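Local coordinates for putative sugar binding protein (Geobacillus stearothermophilus, PDB 6GT9) that binds galactose, and probably glucose, as a bacterial solute-binding protein, and probably serves the sensing system of a galactan utilization pathway, at residues T93-T97 against T164-Q168; P114-D119 against R127-G132; A200-Y205 against G227-V231; A157-L163 against A189-I195. All blocks are in the same frame, centred on the assembly; numbering follows the deposited sequence.

Followed from the N terminus, the chain leaves strand 90-93 through the loop that opens contact 1 and reaches its partner, the start of helix 166-179, after 66 intervening residues. Contact 2, two neighbouring parallel strands, 115-118 and 129-132, joined by a short irregular loop, is nested inside that excursion. Contact 4 pairs strands 154-160 and 185-192 of the mixed sheet and crosses contact 1, since their segments alternate. Contact 3 follows in series, packing helix 197-210 on helix 224-235 against contact 4. Contact 1 thus bridges the two sheets: it touches contact 2 on one side and contact 4 on the other, and all three reach the sugar.

Contact 1 of 4, residues T93-T97 against T164-Q168; sequences TQGLT and TAAHQ. With GAL (beta-D-galactopyranose), chain E.
Gln94 and His167 converge on one hydroxyl of the sugar: Gln94 NE2 and His167 NE2 each lie 3.2 Å from GAL O3. His167 NE2 donates to O3 and makes a weak, longer bond to O4, while the Gln94 amide and the imidazole are turned almost perpendicular, 84° between planes. Gln94 NE2 is also held by Asp119 OD1 and Glu38 OE1, which fixes the amide. The imidazole reaches the sugar because its CG sits between the backbone N and carbonyl carbon (chi1 59°). Gln168 NE2 covers one ring face, 3.5 Å above the plane of His167 and over its centre, and Leu96 CD1 approaches His167 CE1 obliquely at 3.8 Å. Replacing His167 by alanine would probably leave galactose O3 without the imidazole N-H and open a gap beside Leu96 CD1. Outward, the backbone takes over: Ala166 N donates to Leu96 O at 2.7 Å with a nearly straight N-H...O angle of 162°. Ala166 opens helix 166-179 and Ala165 holds its N-cap position, so an N-H of the first turn is spent on the loop opposite. Beside this bond, Leu96 CD1 meets Ala165 CB at 3.9 Å. The loop after a strand of one sheet thereby meets a helix start belonging to the other, an arrangement consistent with the sugar-bound, closed cleft of two-lobed periplasmic binding proteins.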
loop_
_atom_site.group_PDB
_atom_site.type_symbol
_atom_site.label_atom_id
_atom_site.label_comp_id
_atom_site.label_asym_id
_atom_site.label_seq_id
_atom_site.Cartn_x
_atom_site.Cartn_y
_atom_site.Cartn_z
ATOM N N THR A 93 -0.718 12.520 2.941
ATOM C CA THR A 93 -0.480 11.420 3.866
ATOM C C THR A 93 -1.512 10.322 3.645
ATOM O O THR A 93 -2.613 10.570 3.159
ATOM C CB THR A 93 -0.568 11.887 5.320
ATOM O OG1 THR A 93 -0.336 10.781 6.193
ATOM C CG2 THR A 93 -1.959 12.438 5.588
ATOM N N GLN A 94 -1.155 9.111 4.058
ATOM C CA GLN A 94 -2.158 8.067 4.218
ATOM C C GLN A 94 -3.109 8.444 5.345
ATOM O O GLN A 94 -2.712 9.056 6.344
ATOM C CB GLN A 94 -1.506 6.737 4.571
ATOM C CG GLN A 94 -0.692 6.073 3.502
ATOM C CD GLN A 94 0.280 5.088 4.135
ATOM O OE1 GLN A 94 1.126 5.492 4.927
ATOM N NE2 GLN A 94 0.133 3.789 3.823
ATOM N N GLY A 95 -4.376 8.088 5.182
ATOM C CA GLY A 95 -5.263 8.053 6.325
ATOM C C GLY A 95 -5.118 6.676 6.928
ATOM O O GLY A 95 -5.983 5.820 6.730
ATOM N N LEU A 96 -4.007 6.444 7.641
ATOM C CA LEU A 96 -3.543 5.078 7.890
ATOM C C LEU A 96 -4.549 4.270 8.704
ATOM O O LEU A 96 -4.764 3.079 8.433
ATOM C CB LEU A 96 -2.187 5.112 8.586
ATOM C CG LEU A 96 -1.338 3.847 8.524
ATOM C CD1 LEU A 96 -1.242 3.338 7.082
ATOM C CD2 LEU A 96 0.040 4.163 9.081
ATOM N N THR A 97 -5.159 4.886 9.716
ATOM C CA THR A 97 -6.244 4.276 10.473
ATOM C C THR A 97 -7.405 5.251 10.526
ATOM O O THR A 97 -7.235 6.455 10.340
ATOM C CB THR A 97 -5.842 3.915 11.903
ATOM O OG1 THR A 97 -5.483 5.115 12.613
ATOM C CG2 THR A 97 -4.678 2.942 11.904
ATOM N N THR A 164 -4.217 -3.240 11.640
ATOM C CA THR A 164 -4.850 -1.964 11.953
ATOM C C THR A 164 -4.886 -0.997 10.777
ATOM O O THR A 164 -5.794 -0.168 10.701
ATOM C CB THR A 164 -4.122 -1.295 13.128
ATOM O OG1 THR A 164 -2.760 -1.018 12.764
ATOM C CG2 THR A 164 -4.121 -2.203 14.337
ATOM N N ALA A 165 -3.916 -1.073 9.864
ATOM C CA ALA A 165 -3.880 -0.141 8.740
ATOM C C ALA A 165 -5.054 -0.364 7.797
ATOM O O ALA A 165 -5.367 -1.496 7.407
ATOM C CB ALA A 165 -2.575 -0.270 7.961
ATOM N N ALA A 166 -5.672 0.745 7.395
ATOM C CA ALA A 166 -6.931 0.694 6.673
ATOM C C ALA A 166 -6.782 0.028 5.310
ATOM O O ALA A 166 -7.657 -0.739 4.902
ATOM C CB ALA A 166 -7.499 2.112 6.535
ATOM N N HIS A 167 -5.697 0.309 4.577
ATOM C CA HIS A 167 -5.562 -0.289 3.246
ATOM C C HIS A 167 -5.306 -1.786 3.337
ATOM O O HIS A 167 -5.779 -2.555 2.491
ATOM C CB HIS A 167 -4.458 0.397 2.428
ATOM C CG HIS A 167 -3.088 0.367 3.041
ATOM N ND1 HIS A 167 -2.861 0.387 4.402
ATOM C CD2 HIS A 167 -1.864 0.427 2.460
ATOM C CE1 HIS A 167 -1.558 0.422 4.634
ATOM N NE2 HIS A 167 -0.931 0.452 3.472
ATOM N N GLN A 168 -4.575 -2.210 4.364
ATOM C CA GLN A 168 -4.366 -3.635 4.599
ATOM C C GLN A 168 -5.672 -4.324 4.951
ATOM O O GLN A 168 -5.978 -5.401 4.424
ATOM C CB GLN A 168 -3.330 -3.828 5.711
ATOM C CG GLN A 168 -1.981 -3.221 5.368
ATOM C CD GLN A 168 -1.412 -3.807 4.090
ATOM O OE1 GLN A 168 -0.923 -4.936 4.082
ATOM N NE2 GLN A 168 -1.495 -3.051 2.994
HETATM C C1 GAL E . 2.176 -1.263 -0.472
HETATM C C2 GAL E . 1.308 -0.220 0.204
HETATM C C3 GAL E . 2.159 0.858 0.899
HETATM C C4 GAL E . 3.121 0.211 1.882
HETATM C C5 GAL E . 3.918 -0.889 1.201
HETATM C C6 GAL E . 4.767 -1.696 2.185
HETATM O O1 GAL E . 1.358 -2.247 -1.074
HETATM O O2 GAL E . 0.459 0.436 -0.749
HETATM O O3 GAL E . 1.336 1.692 1.657
HETATM O O4 GAL E . 2.403 -0.339 2.991
HETATM O O5 GAL E . 3.057 -1.871 0.494
HETATM O O6 GAL E . 5.757 -2.438 1.505
#

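Contact 2 of 4, residues P114-D119 against R127-G132; sequences PVVTID and RVAYVG. With GAL (beta-D-galactopyranose), chain E.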
loop_
_atom_site.group_PDB
_atom_site.type_symbol
_atom_site.label_atom_id
_atom_site.label_comp_id
_atom_site.label_asym_id
_atom_site.label_seq_id
_atom_site.Cartn_x
_atom_site.Cartn_y
_atom_site.Cartn_z
ATOM N N PRO A 114 -4.818 22.371 3.816
ATOM C CA PRO A 114 -5.530 21.304 3.101
ATOM C C PRO A 114 -4.793 19.977 3.202
ATOM O O PRO A 114 -3.563 19.928 3.209
ATOM C CB PRO A 114 -5.567 21.807 1.653
ATOM C CG PRO A 114 -4.402 22.732 1.543
ATOM C CD PRO A 114 -4.254 23.376 2.899
ATOM N N VAL A 115 -5.564 18.885 3.248
ATOM C CA VAL A 115 -5.010 17.542 3.352
ATOM C C VAL A 115 -5.470 16.739 2.148
ATOM O O VAL A 115 -6.667 16.708 1.834
ATOM C CB VAL A 115 -5.414 16.852 4.670
ATOM C CG1 VAL A 115 -4.990 15.362 4.667
ATOM C CG2 VAL A 115 -4.766 17.578 5.863
ATOM N N VAL A 116 -4.512 16.129 1.452
ATOM C CA VAL A 116 -4.791 15.148 0.406
ATOM C C VAL A 116 -4.321 13.798 0.924
ATOM O O VAL A 116 -3.176 13.665 1.375
ATOM C CB VAL A 116 -4.094 15.507 -0.918
ATOM C CG1 VAL A 116 -4.209 14.349 -1.925
ATOM C CG2 VAL A 116 -4.709 16.786 -1.529
ATOM N N THR A 117 -5.206 12.807 0.902
ATOM C CA THR A 117 -4.782 11.468 1.259
ATOM C C THR A 117 -4.227 10.761 0.030
ATOM O O THR A 117 -4.645 11.017 -1.102
ATOM C CB THR A 117 -5.932 10.666 1.873
ATOM O OG1 THR A 117 -7.095 10.753 1.034
ATOM C CG2 THR A 117 -6.265 11.238 3.234
ATOM N N ILE A 118 -3.270 9.870 0.271
ATOM C CA ILE A 118 -2.559 9.151 -0.781
ATOM C C ILE A 118 -2.420 7.697 -0.345
ATOM O O ILE A 118 -2.204 7.420 0.842
ATOM C CB ILE A 118 -1.184 9.800 -1.068
ATOM C CG1 ILE A 118 -0.457 9.104 -2.221
ATOM C CG2 ILE A 118 -0.289 9.839 0.201
ATOM C CD1 ILE A 118 0.714 9.900 -2.722
ATOM N N ASP A 119 -2.606 6.771 -1.296
ATOM C CA ASP A 119 -2.323 5.341 -1.112
ATOM C C ASP A 119 -3.338 4.651 -0.205
ATOM O O ASP A 119 -3.736 3.515 -0.465
ATOM C CB ASP A 119 -0.883 5.148 -0.574
ATOM C CG ASP A 119 -0.568 3.698 -0.197
ATOM O OD1 ASP A 119 -0.802 3.325 0.975
ATOM O OD2 ASP A 119 -0.068 2.938 -1.065
ATOM N N ARG A 127 -10.422 15.511 4.687
ATOM C CA ARG A 127 -9.451 15.580 3.602
ATOM C C ARG A 127 -10.156 16.015 2.318
ATOM O O ARG A 127 -11.303 15.635 2.066
ATOM C CB ARG A 127 -8.760 14.221 3.416
ATOM C CG ARG A 127 -9.702 13.076 3.078
ATOM C CD ARG A 127 -9.655 12.745 1.602
ATOM N NE ARG A 127 -10.547 11.634 1.223
ATOM C CZ ARG A 127 -11.838 11.782 0.925
ATOM N NH1 ARG A 127 -12.405 12.979 0.978
ATOM N NH2 ARG A 127 -12.572 10.729 0.576
ATOM N N VAL A 128 -9.482 16.852 1.524
ATOM C CA VAL A 128 -10.124 17.408 0.336
ATOM C C VAL A 128 -10.278 16.348 -0.743
ATOM O O VAL A 128 -11.292 16.310 -1.447
ATOM C CB VAL A 128 -9.344 18.621 -0.198
ATOM C CG1 VAL A 128 -10.059 19.189 -1.433
ATOM C CG2 VAL A 128 -9.207 19.678 0.869
ATOM N N ALA A 129 -9.271 15.495 -0.917
ATOM C CA ALA A 129 -9.276 14.550 -2.032
ATOM C C ALA A 129 -8.349 13.405 -1.688
ATOM O O ALA A 129 -7.448 13.558 -0.864
ATOM C CB ALA A 129 -8.821 15.192 -3.346
ATOM N N TYR A 130 -8.588 12.258 -2.336
ATOM C CA TYR A 130 -7.781 11.051 -2.192
ATOM C C TYR A 130 -7.219 10.655 -3.547
ATOM O O TYR A 130 -7.920 10.741 -4.560
ATOM C CB TYR A 130 -8.624 9.898 -1.626
ATOM C CG TYR A 130 -7.977 8.520 -1.690
ATOM C CD1 TYR A 130 -6.765 8.277 -1.059
ATOM C CD2 TYR A 130 -8.604 7.454 -2.344
ATOM C CE1 TYR A 130 -6.172 7.018 -1.095
ATOM C CE2 TYR A 130 -8.021 6.164 -2.382
ATOM C CZ TYR A 130 -6.803 5.965 -1.747
ATOM O OH TYR A 130 -6.176 4.742 -1.751
ATOM N N VAL A 131 -5.958 10.219 -3.576
ATOM C CA VAL A 131 -5.357 9.621 -4.774
ATOM C C VAL A 131 -4.717 8.304 -4.362
ATOM O O VAL A 131 -3.742 8.289 -3.605
ATOM C CB VAL A 131 -4.319 10.527 -5.445
ATOM C CG1 VAL A 131 -3.923 9.942 -6.797
ATOM C CG2 VAL A 131 -4.861 11.937 -5.613
ATOM N N GLY A 132 -5.233 7.200 -4.875
ATOM C CA GLY A 132 -4.664 5.918 -4.510
ATOM C C GLY A 132 -5.522 4.806 -5.056
ATOM O O GLY A 132 -6.587 5.030 -5.641
HETATM C C1 GAL E . 2.176 -1.263 -0.472
HETATM C C2 GAL E . 1.308 -0.220 0.204
HETATM C C3 GAL E . 2.159 0.858 0.899
HETATM C C4 GAL E . 3.121 0.211 1.882
HETATM C C5 GAL E . 3.918 -0.889 1.201
HETATM C C6 GAL E . 4.767 -1.696 2.185
HETATM O O1 GAL E . 1.358 -2.247 -1.074
HETATM O O2 GAL E . 0.459 0.436 -0.749
HETATM O O3 GAL E . 1.336 1.692 1.657
HETATM O O4 GAL E . 2.403 -0.339 2.991
HETATM O O5 GAL E . 3.057 -1.871 0.494
HETATM O O6 GAL E . 5.757 -2.438 1.505
#
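Thr117 and Tyr130 pair at the heart of a parallel strand couple that delivers Asp119 to the galactose pocket. The strand axes run 4.7 Å apart and 23° from parallel. Backbone bonds zip them in turn: Val128 N to Val115 O, Thr117 N to Ala129 O, Val131 N to Thr117 O and, last, Asp119 N to Val131 O at 3.0 Å. Just beyond that bond the Asp119 side chain, its CG anti to the backbone N (chi1 173°), leaves the backbone away from the partner strand, and its carboxylate meets the sugar, where GAL O2 donates to OD2 at 2.6 Å and O3 lies 2.8 Å from OD1. On the sheet face of Thr117, its OG1 sits near the edge of the Tyr130 ring, 3.2 Å from Tyr130 CB, and 3.3 Å from Arg127 CD. Arg127 crosses Thr117 at about a right angle, its chain bent at chi2 (102°); Asp121 binds both Thr117 OG1 and Arg127 NE, which probably balances the guanidinium charge. Strand 90-93 flanks 115-118 on its other side and 292-294 lies beyond 129-132. Helix 269-284 packs on Val116 and Val128, helix 43-59 on Ile118, and helix 98-110 on Val115 and Arg127.

Contact 3 of 4, residues A200-Y205 against G227-V231; sequences AAEKAY and GVAKV
Val231 is the main bump of this helix pair, and the hollow that takes it is walled by Ala201, Ala204 and Tyr205. Its two methyls lie over one turn of helix 197-210. With CG1 anti to the backbone N (chi1 171°), CG1 is set toward Tyr205, 4.0 Å from Tyr205 N, and CG2 toward Ala201, 3.3 Å from Ala201 O and 3.7 Å from Ala201 CB. In return, the small knob of Ala204 lodges in a shallow pocket of helix 224-235: its CB stands 4.1 Å from Val228 CA and equally far from Val231 CB, with Val228 CG2 beside it. A third hollow is made by a glycine. At Gly227 the surface is bare backbone, so Ala200 CB rests 3.9 Å from Gly227 CA, and Ala201 CA comes up to Gly227 O as a C-H...O contact. Any side chain at Gly227 would begin with a carbon driven into Ala200 CB and Ala201 N. That bare surface is consistent with the close approach of the short helix axes, 7.6 Å. They cross at -52°, consistent with ridges-into-grooves packing, and both Ala200-Ala204 and Gly227-Val231 are i to i+4 spaced. At the outer margin Lys230 lays CD along Ala201 CB. Beneath the pair lies strand 154-160, whose Ile159 is touched by both Ala204 and Val228. Ala200 meets Ser193 just after strand 185-192, while on the far flank Ala229 and Lys230 pack on Tyr255 of helix 250-258.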
loop_
_atom_site.group_PDB
_atom_site.type_symbol
_atom_site.label_atom_id
_atom_site.label_comp_id
_atom_site.label_asym_id
_atom_site.label_seq_id
_atom_site.Cartn_x
_atom_site.Cartn_y
_atom_site.Cartn_z
ATOM N N ALA A 200 8.039 -10.827 7.091
ATOM C CA ALA A 200 7.224 -11.620 6.171
ATOM C C ALA A 200 7.771 -13.039 6.054
ATOM O O ALA A 200 7.019 -14.017 6.159
ATOM C CB ALA A 200 7.153 -10.943 4.799
ATOM N N ALA A 201 9.091 -13.166 5.871
ATOM C CA ALA A 201 9.723 -14.483 5.800
ATOM C C ALA A 201 9.580 -15.255 7.109
ATOM O O ALA A 201 9.263 -16.455 7.098
ATOM C CB ALA A 201 11.201 -14.341 5.431
ATOM N N GLU A 202 9.827 -14.594 8.245
ATOM C CA GLU A 202 9.681 -15.265 9.536
ATOM C C GLU A 202 8.267 -15.797 9.709
ATOM O O GLU A 202 8.067 -16.953 10.110
ATOM C CB GLU A 202 10.044 -14.312 10.683
ATOM C CG GLU A 202 11.536 -14.001 10.765
ATOM C CD GLU A 202 11.886 -12.891 11.766
ATOM O OE1 GLU A 202 13.088 -12.753 12.089
ATOM O OE2 GLU A 202 10.977 -12.161 12.227
ATOM N N LYS A 203 7.268 -14.971 9.394
ATOM C CA LYS A 203 5.882 -15.404 9.528
ATOM C C LYS A 203 5.566 -16.561 8.584
ATOM O O LYS A 203 4.872 -17.506 8.969
ATOM C CB LYS A 203 4.941 -14.225 9.279
ATOM C CG LYS A 203 5.015 -13.146 10.360
ATOM C CD LYS A 203 4.745 -13.749 11.738
ATOM C CE LYS A 203 4.533 -12.673 12.787
ATOM N NZ LYS A 203 5.628 -11.693 12.729
ATOM N N ALA A 204 6.068 -16.507 7.347
ATOM C CA ALA A 204 5.819 -17.598 6.408
ATOM C C ALA A 204 6.344 -18.913 6.956
ATOM O O ALA A 204 5.666 -19.943 6.871
ATOM C CB ALA A 204 6.471 -17.308 5.060
ATOM N N TYR A 205 7.549 -18.888 7.526
ATOM C CA TYR A 205 8.161 -20.101 8.061
ATOM C C TYR A 205 7.331 -20.681 9.203
ATOM O O TYR A 205 6.993 -21.870 9.195
ATOM C CB TYR A 205 9.591 -19.793 8.503
ATOM C CG TYR A 205 10.318 -20.953 9.138
ATOM C CD1 TYR A 205 10.997 -21.883 8.361
ATOM C CD2 TYR A 205 10.334 -21.111 10.519
ATOM C CE1 TYR A 205 11.664 -22.942 8.944
ATOM C CE2 TYR A 205 10.997 -22.166 11.111
ATOM C CZ TYR A 205 11.658 -23.078 10.319
ATOM O OH TYR A 205 12.316 -24.134 10.906
ATOM N N GLY A 227 9.024 -11.933 0.888
ATOM C CA GLY A 227 9.364 -12.710 2.071
ATOM C C GLY A 227 8.905 -14.153 1.966
ATOM O O GLY A 227 9.644 -15.078 2.310
ATOM N N VAL A 228 7.688 -14.365 1.466
ATOM C CA VAL A 228 7.174 -15.724 1.324
ATOM C C VAL A 228 7.992 -16.504 0.309
ATOM O O VAL A 228 8.355 -17.664 0.545
ATOM C CB VAL A 228 5.689 -15.692 0.935
ATOM C CG1 VAL A 228 5.172 -17.123 0.726
ATOM C CG2 VAL A 228 4.895 -14.961 1.979
ATOM N N ALA A 229 8.312 -15.882 -0.829
ATOM C CA ALA A 229 9.008 -16.602 -1.888
ATOM C C ALA A 229 10.379 -17.076 -1.422
ATOM O O ALA A 229 10.811 -18.183 -1.766
ATOM C CB ALA A 229 9.137 -15.722 -3.127
ATOM N N LYS A 230 11.085 -16.247 -0.649
ATOM C CA LYS A 230 12.371 -16.672 -0.109
ATOM C C LYS A 230 12.226 -17.938 0.722
ATOM O O LYS A 230 13.043 -18.858 0.613
ATOM C CB LYS A 230 12.984 -15.555 0.731
ATOM C CG LYS A 230 14.221 -15.977 1.523
ATOM C CD LYS A 230 14.413 -15.088 2.765
ATOM C CE LYS A 230 15.735 -15.370 3.477
ATOM N NZ LYS A 230 16.900 -14.856 2.703
ATOM N N VAL A 231 11.190 -18.008 1.559
ATOM C CA VAL A 231 11.009 -19.180 2.411
ATOM C C VAL A 231 10.591 -20.393 1.581
ATOM O O VAL A 231 11.090 -21.508 1.787
ATOM C CB VAL A 231 9.999 -18.854 3.527
ATOM C CG1 VAL A 231 9.615 -20.115 4.295
ATOM C CG2 VAL A 231 10.600 -17.837 4.470
#

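Contact 4 of 4, residues A157-L163 against A189-I195; sequences AIITGSL and AIEESHI. With GAL (beta-D-galactopyranose), chain E.
Leu163 N donates to Glu192 OE2 at 2.8 Å, reaching the carboxylate from above its plane, 44° out. The Glu192 chain is extended beyond CG, CG being anti to the carbonyl carbon (chi1 -61°), and this carries the acid back across to the partner loop. Four backbone bonds hold the parallel strands: Ile158 N to Ala189 O, Glu191 N to Ile158 O, Thr160 N to Glu191 O and Ser193 N to Thr160 O, the last at 2.9 Å; a weak His194 N to Gly161 O bond follows. Leu163 crosses the acid at about a right angle, its CG 3.4 Å from Glu192 CD. With an alanine in place of Glu192, the Leu163 N-H would probably lose its acceptor and the leucine a flank to rest on. Further back Ile158 and Ile190 lie side by side and point the same way, Ile158 CB 4.0 Å from Ile190 CG1, and on the other face Ile159 CG2 meets Ser193 CB at 3.7 Å. Ile195 CG2 touches GAL C6 at 3.6 Å. In this beta-alpha-beta unit, with helix 166-179 as the crossover, the chemistry divides: backbone bonds join the strands, one carboxylate ties down the turn before the helix, and at the pocket an apolar methyl meets the sugar.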
loop_
_atom_site.group_PDB
_atom_site.type_symbol
_atom_site.label_atom_id
_atom_site.label_comp_id
_atom_site.label_asym_id
_atom_site.label_seq_id
_atom_site.Cartn_x
_atom_site.Cartn_y
_atom_site.Cartn_z
ATOM N N ALA A 157 -2.858 -19.113 3.435
ATOM C CA ALA A 157 -2.380 -18.236 4.493
ATOM C C ALA A 157 -2.197 -16.833 3.938
ATOM O O ALA A 157 -1.841 -16.654 2.769
ATOM C CB ALA A 157 -1.057 -18.735 5.086
ATOM N N ILE A 158 -2.411 -15.841 4.803
ATOM C CA ILE A 158 -2.352 -14.428 4.446
ATOM C C ILE A 158 -1.256 -13.782 5.267
ATOM O O ILE A 158 -1.195 -13.965 6.489
ATOM C CB ILE A 158 -3.685 -13.702 4.703
ATOM C CG1 ILE A 158 -4.782 -14.276 3.818
ATOM C CG2 ILE A 158 -3.519 -12.173 4.486
ATOM C CD1 ILE A 158 -6.152 -13.611 4.007
ATOM N N ILE A 159 -0.378 -13.055 4.598
ATOM C CA ILE A 159 0.546 -12.148 5.263
ATOM C C ILE A 159 0.133 -10.726 4.897
ATOM O O ILE A 159 -0.008 -10.391 3.715
ATOM C CB ILE A 159 1.997 -12.480 4.890
ATOM C CG1 ILE A 159 2.266 -13.932 5.320
ATOM C CG2 ILE A 159 2.967 -11.520 5.543
ATOM C CD1 ILE A 159 3.659 -14.376 5.175
ATOM N N THR A 160 -0.103 -9.903 5.914
ATOM C CA THR A 160 -0.598 -8.551 5.726
ATOM C C THR A 160 0.340 -7.582 6.440
ATOM O O THR A 160 1.015 -7.947 7.405
ATOM C CB THR A 160 -2.056 -8.429 6.234
ATOM O OG1 THR A 160 -2.619 -7.172 5.839
ATOM C CG2 THR A 160 -2.137 -8.566 7.749
ATOM N N GLY A 161 0.401 -6.349 5.941
ATOM C CA GLY A 161 1.303 -5.370 6.540
ATOM C C GLY A 161 1.022 -5.124 8.011
ATOM O O GLY A 161 1.946 -5.028 8.822
ATOM N N SER A 162 -0.255 -5.016 8.373
ATOM C CA SER A 162 -0.685 -4.870 9.759
ATOM C C SER A 162 -2.187 -5.089 9.804
ATOM O O SER A 162 -2.873 -4.949 8.792
ATOM C CB SER A 162 -0.322 -3.491 10.336
ATOM O OG SER A 162 -0.980 -2.444 9.648
ATOM N N LEU A 163 -2.691 -5.413 10.994
ATOM C CA LEU A 163 -4.119 -5.641 11.183
ATOM C C LEU A 163 -4.900 -4.361 11.430
ATOM O O LEU A 163 -6.136 -4.400 11.425
ATOM C CB LEU A 163 -4.352 -6.591 12.356
ATOM C CG LEU A 163 -3.762 -7.980 12.153
ATOM C CD1 LEU A 163 -3.861 -8.800 13.433
ATOM C CD2 LEU A 163 -4.457 -8.675 10.997
ATOM N N ALA A 189 -4.714 -19.001 8.224
ATOM C CA ALA A 189 -3.763 -18.199 8.977
ATOM C C ALA A 189 -3.703 -16.803 8.377
ATOM O O ALA A 189 -3.774 -16.643 7.153
ATOM C CB ALA A 189 -2.372 -18.854 8.975
ATOM N N ILE A 190 -3.605 -15.800 9.252
ATOM C CA ILE A 190 -3.373 -14.404 8.884
ATOM C C ILE A 190 -2.327 -13.863 9.853
ATOM O O ILE A 190 -2.534 -13.906 11.071
ATOM C CB ILE A 190 -4.664 -13.555 8.947
ATOM C CG1 ILE A 190 -5.780 -14.204 8.120
ATOM C CG2 ILE A 190 -4.411 -12.123 8.478
ATOM C CD1 ILE A 190 -7.095 -13.442 8.112
ATOM N N GLU A 191 -1.195 -13.382 9.326
ATOM C CA GLU A 191 -0.101 -12.868 10.144
ATOM C C GLU A 191 0.381 -11.521 9.612
ATOM O O GLU A 191 0.241 -11.208 8.429
ATOM C CB GLU A 191 1.080 -13.852 10.192
ATOM C CG GLU A 191 0.708 -15.254 10.685
ATOM C CD GLU A 191 0.517 -15.335 12.195
ATOM O OE1 GLU A 191 0.900 -14.373 12.901
ATOM O OE2 GLU A 191 -0.017 -16.362 12.676
ATOM N N GLU A 192 0.973 -10.731 10.508
ATOM C CA GLU A 192 1.471 -9.394 10.207
ATOM C C GLU A 192 2.966 -9.417 9.917
ATOM O O GLU A 192 3.742 -10.061 10.629
ATOM C CB GLU A 192 1.208 -8.450 11.376
ATOM C CG GLU A 192 -0.254 -8.283 11.706
ATOM C CD GLU A 192 -0.465 -7.424 12.933
ATOM O OE1 GLU A 192 -0.420 -7.974 14.056
ATOM O OE2 GLU A 192 -0.664 -6.199 12.778
ATOM N N SER A 193 3.371 -8.676 8.889
ATOM C CA SER A 193 4.775 -8.570 8.513
ATOM C C SER A 193 5.427 -7.264 8.955
ATOM O O SER A 193 6.650 -7.147 8.866
ATOM C CB SER A 193 4.919 -8.698 6.994
ATOM O OG SER A 193 4.362 -7.548 6.354
ATOM N N HIS A 194 4.644 -6.277 9.391
ATOM C CA HIS A 194 5.163 -4.933 9.689
ATOM C C HIS A 194 6.005 -4.397 8.531
ATOM O O HIS A 194 7.027 -3.731 8.722
ATOM C CB HIS A 194 5.918 -4.940 11.016
ATOM C CG HIS A 194 5.047 -5.350 12.157
ATOM N ND1 HIS A 194 5.105 -6.605 12.728
ATOM C CD2 HIS A 194 4.014 -4.711 12.757
ATOM C CE1 HIS A 194 4.181 -6.700 13.667
ATOM N NE2 HIS A 194 3.506 -5.565 13.706
ATOM N N ILE A 195 5.522 -4.673 7.312
ATOM C CA ILE A 195 6.059 -4.270 6.011
ATOM C C ILE A 195 7.575 -4.399 5.881
ATOM O O ILE A 195 8.215 -3.600 5.189
ATOM C CB ILE A 195 5.598 -2.843 5.636
ATOM C CG1 ILE A 195 6.163 -1.766 6.559
ATOM C CG2 ILE A 195 4.072 -2.756 5.600
ATOM C CD1 ILE A 195 5.905 -0.378 6.000
HETATM C C1 GAL E . 2.176 -1.263 -0.472
HETATM C C2 GAL E . 1.308 -0.220 0.204
HETATM C C3 GAL E . 2.159 0.858 0.899
HETATM C C4 GAL E . 3.121 0.211 1.882
HETATM C C5 GAL E . 3.918 -0.889 1.201
HETATM C C6 GAL E . 4.767 -1.696 2.185
HETATM O O1 GAL E . 1.358 -2.247 -1.074
HETATM O O2 GAL E . 0.459 0.436 -0.749
HETATM O O3 GAL E . 1.336 1.692 1.657
HETATM O O4 GAL E . 2.403 -0.339 2.991
HETATM O O5 GAL E . 3.057 -1.871 0.494
HETATM O O6 GAL E . 5.757 -2.438 1.505
#